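Side-chain contacts in CpuTA1 (Curtobacterium pusillum, PDB 5K3W), which binds pyridoxal-5'-phosphate and belongs to the class IV aminotransferase family, with two copies of the chain in its assembly: residues R273-I278 with A294-Y299; R94-A99 with G132-D137; G64-L69 with A99-Y104. All blocks are in the same frame, centred on the assembly; numbering follows the deposited sequence.

Contact 1: R273-I278 with A294-Y299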
loop_
_atom_site.group_PDB
_atom_site.type_symbol
_atom_site.label_atom_id
_atom_site.label_comp_id
_atom_site.label_asym_id
_atom_site.label_seq_id
_atom_site.Cartn_x
_atom_site.Cartn_y
_atom_site.Cartn_z
ATOM N N ARG A 273 -11.042 -2.838 18.184
ATOM C CA ARG A 273 -10.607 -3.669 19.300
ATOM C C ARG A 273 -10.682 -2.914 20.627
ATOM O O ARG A 273 -10.825 -3.539 21.686
ATOM C CB ARG A 273 -9.187 -4.177 19.039
ATOM C CG ARG A 273 -8.665 -5.140 20.084
ATOM C CD ARG A 273 -7.358 -5.785 19.640
ATOM N NE ARG A 273 -6.311 -4.791 19.445
ATOM C CZ ARG A 273 -5.087 -5.072 19.013
ATOM N NH1 ARG A 273 -4.764 -6.323 18.742
ATOM N NH2 ARG A 273 -4.195 -4.102 18.849
ATOM N N GLN A 274 -10.616 -1.586 20.584
ATOM C CA GLN A 274 -10.577 -0.764 21.784
ATOM C C GLN A 274 -9.226 -0.952 22.477
ATOM O O GLN A 274 -8.185 -0.830 21.826
ATOM C CB GLN A 274 -11.764 -1.090 22.690
ATOM C CG GLN A 274 -13.128 -1.017 21.976
ATOM C CD GLN A 274 -13.639 0.423 21.676
ATOM O OE1 GLN A 274 -13.019 1.430 22.035
ATOM N NE2 GLN A 274 -14.786 0.500 21.014
ATOM N N ALA A 275 -9.201 -1.244 23.775
ATOM C CA ALA A 275 -7.946 -1.303 24.519
ATOM C C ALA A 275 -7.527 -2.754 24.718
ATOM O O ALA A 275 -8.241 -3.527 25.362
ATOM C CB ALA A 275 -8.070 -0.596 25.866
ATOM N N ALA A 276 -6.369 -3.117 24.175
ATOM C CA ALA A 276 -5.826 -4.455 24.370
ATOM C C ALA A 276 -4.592 -4.385 25.257
ATOM O O ALA A 276 -3.548 -3.868 24.819
ATOM C CB ALA A 276 -5.486 -5.100 23.027
ATOM N N PRO A 277 -4.648 -4.890 26.487
ATOM C CA PRO A 277 -3.480 -4.802 27.376
ATOM C C PRO A 277 -2.400 -5.802 26.984
ATOM O O PRO A 277 -2.680 -6.926 26.561
ATOM C CB PRO A 277 -4.067 -5.120 28.758
ATOM C CG PRO A 277 -5.213 -6.046 28.471
ATOM C CD PRO A 277 -5.755 -5.654 27.095
ATOM N N ILE A 278 -1.153 -5.380 27.141
ATOM C CA ILE A 278 -0.001 -6.164 26.696
ATOM C C ILE A 278 0.528 -6.996 27.860
ATOM O O ILE A 278 0.944 -6.451 28.887
ATOM C CB ILE A 278 1.102 -5.259 26.122
ATOM C CG1 ILE A 278 0.589 -4.516 24.875
ATOM C CG2 ILE A 278 2.337 -6.095 25.810
ATOM C CD1 ILE A 278 1.564 -3.535 24.257
ATOM N N ALA A 294 -10.469 -3.435 32.258
ATOM C CA ALA A 294 -11.903 -3.631 32.071
ATOM C C ALA A 294 -12.657 -2.313 32.215
ATOM O O ALA A 294 -13.618 -2.057 31.482
ATOM C CB ALA A 294 -12.429 -4.670 33.068
ATOM N N ASP A 295 -12.236 -1.465 33.153
ATOM C CA ASP A 295 -12.858 -0.153 33.274
ATOM C C ASP A 295 -12.555 0.709 32.056
ATOM O O ASP A 295 -13.417 1.462 31.585
ATOM C CB ASP A 295 -12.383 0.549 34.549
ATOM C CG ASP A 295 -12.906 -0.110 35.820
ATOM O OD1 ASP A 295 -13.707 -1.070 35.712
ATOM O OD2 ASP A 295 -12.537 0.351 36.927
ATOM N N LEU A 296 -11.325 0.637 31.548
ATOM C CA LEU A 296 -10.973 1.395 30.357
ATOM C C LEU A 296 -11.867 1.003 29.188
ATOM O O LEU A 296 -12.455 1.858 28.510
ATOM C CB LEU A 296 -9.502 1.153 30.024
ATOM C CG LEU A 296 -8.953 1.894 28.818
ATOM C CD1 LEU A 296 -9.050 3.401 29.019
ATOM C CD2 LEU A 296 -7.523 1.459 28.602
ATOM N N ASN A 297 -11.998 -0.300 28.954
ATOM C CA ASN A 297 -12.814 -0.761 27.843
ATOM C C ASN A 297 -14.284 -0.404 28.042
ATOM O O ASN A 297 -14.972 -0.026 27.083
ATOM C CB ASN A 297 -12.605 -2.257 27.661
ATOM C CG ASN A 297 -11.345 -2.552 26.874
ATOM O OD1 ASN A 297 -11.017 -1.815 25.948
ATOM N ND2 ASN A 297 -10.621 -3.599 27.249
ATOM N N ALA A 298 -14.778 -0.491 29.279
ATOM C CA ALA A 298 -16.149 -0.081 29.549
ATOM C C ALA A 298 -16.334 1.409 29.284
ATOM O O ALA A 298 -17.339 1.823 28.688
ATOM C CB ALA A 298 -16.535 -0.445 30.984
ATOM N N TYR A 299 -15.368 2.236 29.690
ATOM C CA TYR A 299 -15.422 3.645 29.314
ATOM C C TYR A 299 -15.397 3.802 27.804
ATOM O O TYR A 299 -16.205 4.537 27.231
ATOM C CB TYR A 299 -14.264 4.422 29.934
ATOM C CG TYR A 299 -14.208 5.865 29.463
ATOM C CD1 TYR A 299 -14.897 6.865 30.137
ATOM C CD2 TYR A 299 -13.468 6.228 28.344
ATOM C CE1 TYR A 299 -14.853 8.178 29.710
ATOM C CE2 TYR A 299 -13.423 7.538 27.908
ATOM C CZ TYR A 299 -14.113 8.513 28.594
ATOM O OH TYR A 299 -14.067 9.833 28.167
#
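A275 and N297 make a buried polar contact in which a helix side chain pairs with the backbone of the last strand of a sheet. Strand 274-278 is the outermost strand of its five-stranded sheet within this chain, and helix 290-307 runs along it. The two local axes come within 7.9 Å and are nearly antiparallel, at 166°. The carboxamide of N297 grips A275 at both polar backbone atoms. A275 N donates to N297 OD1 over 2.9 Å. N297 ND2 in turn donates to A275 O at 3.0 Å, with an N-H...O angle of 156°. This second bond uses a lone pair of the carbonyl and lies almost in the plane of the N297 amide. The two bonds together hold the carboxamide against rotation. Its CG stands anti to its own carbonyl carbon, chi1 -82°, and from there the amide reaches across to the strand. In the sheet, A276 and I278 bond to L268 and L266 of the neighbouring strand 265-270, while P277 bonds to I149 of strand 149-155. At A275 alone, the amide of N297 takes up the N-H and C=O as a strand partner might. This part of the class IV aminotransferase fold lies near the cofactor, with the side chain of Q274 about 8 Å from the bound pyridoxal-5'-phosphate. Beside the polar pair is a small apolar patch. The methyl CB of A275 rests on L296 CD2 at 3.5 Å. With CG anti to the backbone N, the L296 side chain reaches toward the strand and its CD2 branch meets the methyl. N297 OD1 also approaches the CB of Q274, at 3.4 Å. F242 of helix 234-245 packs on L296, and R146 touches both Q274 and N297.

Contact 2: R94-A99 with G132-D137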
loop_
_atom_site.group_PDB
_atom_site.type_symbol
_atom_site.label_atom_id
_atom_site.label_comp_id
_atom_site.label_asym_id
_atom_site.label_seq_id
_atom_site.Cartn_x
_atom_site.Cartn_y
_atom_site.Cartn_z
ATOM N N ARG A 94 -20.501 11.768 6.249
ATOM C CA ARG A 94 -21.279 11.657 7.480
ATOM C C ARG A 94 -22.648 11.053 7.193
ATOM O O ARG A 94 -23.059 10.067 7.817
ATOM C CB ARG A 94 -21.418 13.030 8.137
ATOM C CG ARG A 94 -22.257 13.014 9.399
ATOM C CD ARG A 94 -22.439 14.405 9.993
ATOM N NE ARG A 94 -21.169 15.092 10.218
ATOM C CZ ARG A 94 -20.786 16.209 9.592
ATOM N NH1 ARG A 94 -21.577 16.794 8.699
ATOM N NH2 ARG A 94 -19.611 16.752 9.874
ATOM N N GLU A 95 -23.361 11.626 6.227
ATOM C CA GLU A 95 -24.675 11.112 5.876
ATOM C C GLU A 95 -24.584 9.663 5.423
ATOM O O GLU A 95 -25.438 8.839 5.780
ATOM C CB GLU A 95 -25.306 11.997 4.796
ATOM C CG GLU A 95 -25.947 13.279 5.351
ATOM C CD GLU A 95 -27.331 13.032 5.967
ATOM O OE1 GLU A 95 -28.224 12.566 5.233
ATOM O OE2 GLU A 95 -27.529 13.283 7.180
ATOM N N ALA A 96 -23.539 9.329 4.655
ATOM C CA ALA A 96 -23.392 7.969 4.150
ATOM C C ALA A 96 -23.223 6.974 5.290
ATOM O O ALA A 96 -23.819 5.894 5.266
ATOM C CB ALA A 96 -22.211 7.874 3.183
ATOM N N VAL A 97 -22.422 7.318 6.301
ATOM C CA VAL A 97 -22.186 6.385 7.400
ATOM C C VAL A 97 -23.463 6.167 8.207
ATOM O O VAL A 97 -23.794 5.032 8.580
ATOM C CB VAL A 97 -21.033 6.891 8.286
ATOM C CG1 VAL A 97 -20.970 6.107 9.576
ATOM C CG2 VAL A 97 -19.697 6.827 7.531
ATOM N N LEU A 98 -24.204 7.246 8.485
ATOM C CA LEU A 98 -25.419 7.123 9.285
ATOM C C LEU A 98 -26.508 6.365 8.534
ATOM O O LEU A 98 -27.214 5.541 9.122
ATOM C CB LEU A 98 -25.906 8.507 9.704
ATOM C CG LEU A 98 -24.928 9.224 10.632
ATOM C CD1 LEU A 98 -25.435 10.591 11.048
ATOM C CD2 LEU A 98 -24.666 8.350 11.842
ATOM N N ALA A 99 -26.658 6.622 7.236
ATOM C CA ALA A 99 -27.598 5.844 6.438
ATOM C C ALA A 99 -27.216 4.367 6.432
ATOM O O ALA A 99 -28.087 3.483 6.506
ATOM C CB ALA A 99 -27.650 6.392 5.015
ATOM N N GLY A 132 -15.354 6.139 -3.922
ATOM C CA GLY A 132 -15.682 6.118 -2.505
ATOM C C GLY A 132 -16.713 5.058 -2.183
ATOM O O GLY A 132 -17.613 4.779 -2.979
ATOM N N TRP A 133 -16.575 4.463 -0.998
ATOM C CA TRP A 133 -17.485 3.442 -0.516
ATOM C C TRP A 133 -17.577 3.516 0.999
ATOM O O TRP A 133 -16.637 3.930 1.680
ATOM C CB TRP A 133 -17.023 2.038 -0.912
ATOM C CG TRP A 133 -17.032 1.764 -2.365
ATOM C CD1 TRP A 133 -18.096 1.358 -3.107
ATOM C CD2 TRP A 133 -15.916 1.838 -3.256
ATOM N NE1 TRP A 133 -17.719 1.188 -4.421
ATOM C CE2 TRP A 133 -16.385 1.476 -4.542
ATOM C CE3 TRP A 133 -14.571 2.185 -3.101
ATOM C CZ2 TRP A 133 -15.552 1.443 -5.671
ATOM C CZ3 TRP A 133 -13.740 2.157 -4.228
ATOM C CH2 TRP A 133 -14.240 1.786 -5.495
ATOM N N VAL A 134 -18.712 3.075 1.520
ATOM C CA VAL A 134 -18.896 2.829 2.942
ATOM C C VAL A 134 -19.558 1.473 3.068
ATOM O O VAL A 134 -20.552 1.208 2.383
ATOM C CB VAL A 134 -19.779 3.903 3.619
ATOM C CG1 VAL A 134 -19.933 3.605 5.121
ATOM C CG2 VAL A 134 -19.226 5.287 3.403
ATOM N N PHE A 135 -19.042 0.623 3.948
ATOM C CA PHE A 135 -19.828 -0.544 4.318
ATOM C C PHE A 135 -19.885 -0.705 5.831
ATOM O O PHE A 135 -18.987 -0.283 6.564
ATOM C CB PHE A 135 -19.322 -1.836 3.637
ATOM C CG PHE A 135 -17.917 -2.240 3.993
ATOM C CD1 PHE A 135 -17.677 -3.084 5.069
ATOM C CD2 PHE A 135 -16.848 -1.830 3.213
ATOM C CE1 PHE A 135 -16.383 -3.496 5.375
ATOM C CE2 PHE A 135 -15.559 -2.227 3.518
ATOM C CZ PHE A 135 -15.324 -3.060 4.602
ATOM N N VAL A 136 -20.983 -1.291 6.285
ATOM C CA VAL A 136 -21.252 -1.549 7.693
ATOM C C VAL A 136 -21.422 -3.053 7.879
ATOM O O VAL A 136 -22.025 -3.726 7.039
ATOM C CB VAL A 136 -22.519 -0.796 8.159
ATOM C CG1 VAL A 136 -22.849 -1.149 9.595
ATOM C CG2 VAL A 136 -22.341 0.725 7.980
ATOM N N ASP A 137 -20.900 -3.584 8.975
ATOM C CA ASP A 137 -21.011 -5.017 9.187
ATOM C C ASP A 137 -20.652 -5.319 10.632
ATOM O O ASP A 137 -20.121 -4.470 11.356
ATOM C CB ASP A 137 -20.114 -5.798 8.227
ATOM C CG ASP A 137 -20.435 -7.284 8.199
ATOM O OD1 ASP A 137 -21.493 -7.674 8.740
ATOM O OD2 ASP A 137 -19.644 -8.059 7.611
#
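V134 meets A96 and V97 through its two methyl branches, one for each helix residue. V134 CG2 touches A96 CB at 4.0 Å. V134 CG1 touches V97 CG2, also at 4.0 Å. The side chains of V97 and V134 cross at about a right angle, and V97 CG2 and V134 CG1 are the branches that meet. V134 CG1 is anti to its backbone N, with chi1 at 180°, and this spreads its two methyls across neighbouring helix positions. The contact is wholly apolar, with no hydrogen bond between the segments. It seats helix 90-108 on one face of the six-stranded antiparallel sheet, in the helix-on-sheet layer of this part of the class IV aminotransferase fold. Strand 131-138 lies inside that sheet, bonded by its backbone to strand 5-9 at L7 and to strand 114-121 at I119. L118 also packs on V97, F32 on A96 and W93 on V134. W133 points away from the helix and packs on I44 of the second subunit, where F135 also meets T45.

Contact 3: G64-L69 with A99-Y104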
loop_
_atom_site.group_PDB
_atom_site.type_symbol
_atom_site.label_atom_id
_atom_site.label_comp_id
_atom_site.label_asym_id
_atom_site.label_seq_id
_atom_site.Cartn_x
_atom_site.Cartn_y
_atom_site.Cartn_z
ATOM N N GLY A 64 -25.819 1.422 17.768
ATOM C CA GLY A 64 -26.257 2.303 16.709
ATOM C C GLY A 64 -25.447 3.578 16.506
ATOM O O GLY A 64 -25.665 4.270 15.506
ATOM N N HIS A 65 -24.523 3.928 17.400
ATOM C CA HIS A 65 -23.832 5.202 17.206
ATOM C C HIS A 65 -22.398 4.995 16.755
ATOM O O HIS A 65 -21.640 4.298 17.435
ATOM C CB HIS A 65 -23.834 6.032 18.494
ATOM C CG HIS A 65 -25.194 6.281 19.042
ATOM N ND1 HIS A 65 -26.110 7.089 18.405
ATOM C CD2 HIS A 65 -25.801 5.827 20.164
ATOM C CE1 HIS A 65 -27.223 7.127 19.116
ATOM N NE2 HIS A 65 -27.060 6.372 20.187
ATOM N N PRO A 66 -21.984 5.617 15.656
ATOM C CA PRO A 66 -20.557 5.642 15.309
ATOM C C PRO A 66 -19.765 6.445 16.334
ATOM O O PRO A 66 -20.108 7.584 16.657
ATOM C CB PRO A 66 -20.541 6.327 13.934
ATOM C CG PRO A 66 -21.968 6.372 13.484
ATOM C CD PRO A 66 -22.795 6.400 14.714
ATOM N N GLN A 67 -18.681 5.861 16.832
ATOM C CA GLN A 67 -17.881 6.541 17.841
ATOM C C GLN A 67 -16.909 7.533 17.212
ATOM O O GLN A 67 -16.229 7.227 16.226
ATOM C CB GLN A 67 -17.092 5.534 18.671
ATOM C CG GLN A 67 -17.925 4.597 19.490
ATOM C CD GLN A 67 -17.060 3.750 20.402
ATOM O OE1 GLN A 67 -15.986 3.287 20.009
ATOM N NE2 GLN A 67 -17.507 3.564 21.632
ATOM N N ALA A 68 -16.827 8.723 17.808
ATOM C CA ALA A 68 -15.840 9.722 17.412
ATOM C C ALA A 68 -15.966 10.070 15.929
ATOM O O ALA A 68 -14.968 10.313 15.242
ATOM C CB ALA A 68 -14.420 9.247 17.745
ATOM N N LEU A 69 -17.206 10.116 15.438
ATOM C CA LEU A 69 -17.430 10.215 13.996
ATOM C C LEU A 69 -16.739 11.436 13.401
ATOM O O LEU A 69 -16.143 11.352 12.321
ATOM C CB LEU A 69 -18.933 10.236 13.683
ATOM C CG LEU A 69 -19.285 10.273 12.188
ATOM C CD1 LEU A 69 -18.665 9.092 11.449
ATOM C CD2 LEU A 69 -20.784 10.336 11.917
ATOM N N ALA A 99 -26.658 6.622 7.236
ATOM C CA ALA A 99 -27.598 5.844 6.438
ATOM C C ALA A 99 -27.216 4.367 6.432
ATOM O O ALA A 99 -28.087 3.483 6.506
ATOM C CB ALA A 99 -27.650 6.392 5.015
ATOM N N GLY A 100 -25.914 4.085 6.353
ATOM C CA GLY A 100 -25.462 2.707 6.384
ATOM C C GLY A 100 -25.770 2.032 7.707
ATOM O O GLY A 100 -26.245 0.895 7.742
ATOM N N VAL A 101 -25.506 2.718 8.815
ATOM C CA VAL A 101 -25.872 2.142 10.103
ATOM C C VAL A 101 -27.376 1.934 10.159
ATOM O O VAL A 101 -27.864 0.899 10.632
ATOM C CB VAL A 101 -25.362 3.022 11.263
ATOM C CG1 VAL A 101 -25.987 2.572 12.578
ATOM C CG2 VAL A 101 -23.831 2.938 11.352
ATOM N N ALA A 102 -28.133 2.892 9.624
ATOM C CA ALA A 102 -29.581 2.789 9.675
ATOM C C ALA A 102 -30.059 1.599 8.858
ATOM O O ALA A 102 -30.909 0.826 9.320
ATOM C CB ALA A 102 -30.219 4.098 9.186
ATOM N N ASP A 103 -29.502 1.417 7.654
ATOM C CA ASP A 103 -29.950 0.321 6.801
ATOM C C ASP A 103 -29.545 -1.035 7.365
ATOM O O ASP A 103 -30.323 -1.995 7.312
ATOM C CB ASP A 103 -29.397 0.475 5.390
ATOM C CG ASP A 103 -29.740 -0.712 4.519
ATOM O OD1 ASP A 103 -30.825 -0.693 3.894
ATOM O OD2 ASP A 103 -28.935 -1.674 4.479
ATOM N N TYR A 104 -28.331 -1.139 7.895
ATOM C CA TYR A 104 -27.926 -2.391 8.514
ATOM C C TYR A 104 -28.895 -2.785 9.624
ATOM O O TYR A 104 -29.321 -3.938 9.707
ATOM C CB TYR A 104 -26.502 -2.286 9.059
ATOM C CG TYR A 104 -26.002 -3.610 9.573
ATOM C CD1 TYR A 104 -26.321 -4.038 10.864
ATOM C CD2 TYR A 104 -25.239 -4.459 8.755
ATOM C CE1 TYR A 104 -25.889 -5.255 11.341
ATOM C CE2 TYR A 104 -24.794 -5.686 9.227
ATOM C CZ TYR A 104 -25.123 -6.079 10.522
ATOM O OH TYR A 104 -24.699 -7.291 11.010
#
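V101 CG1 rests against the backbone carbonyl of G64, and this is the close part of the contact. The methyl carbon sits 3.4 Å from G64 O. The carbonyl carbon, G64 C, is further from that methyl, at 4.1 Å. The CG1 branch is anti to the backbone N of V101, chi1 168°, and this places CG1 on the side of the glycine carbonyl. G64 has a positive phi of 78°, a left-handed backbone conformation, and has no side chain of its own to meet the valine. The other branch is held more loosely. V101 CG2 comes only to 4.5 Å from the ring atom CG of P66, so the proline borders the valine rather than locking with it. No hydrogen bond joins the two segments. G64 lies in the link between strands 54-62 and 65-66, neighbouring antiparallel strands that form a beta-hairpin. Strand 65-66 is the outermost strand of the six-stranded sheet within this chain, and the contact sets helix 90-108 against that edge. V61 of the first hairpin strand also packs on V101. V97 and L98, from earlier in the helix, touch P66. The outer side differs. A102, next to V101, is exposed. H65 points away from the helix, and its ring stacks with that of H308, the last modelled residue and apparently the first histidine of a C-terminal tag.

Overall arrangement
From the N terminus, segment 64-69 comes first and opens contact 3. Contact 2 opens at 94-99, before contact 3 closes at 99-104, and it closes at 132-137. The two loops therefore cross. They share A99 and use successive turns of helix 90-108, binding it to the edge and the interior of one sheet. V136 packs against G100 and V101, so the two contacts are continuous. Contact 1 follows in series, with a short 15-residue loop. It joins a second sheet to helix 290-307. A probable hydrogen bond from Q274 to Q67 connects contact 1 with contact 3 across the two sheet regions.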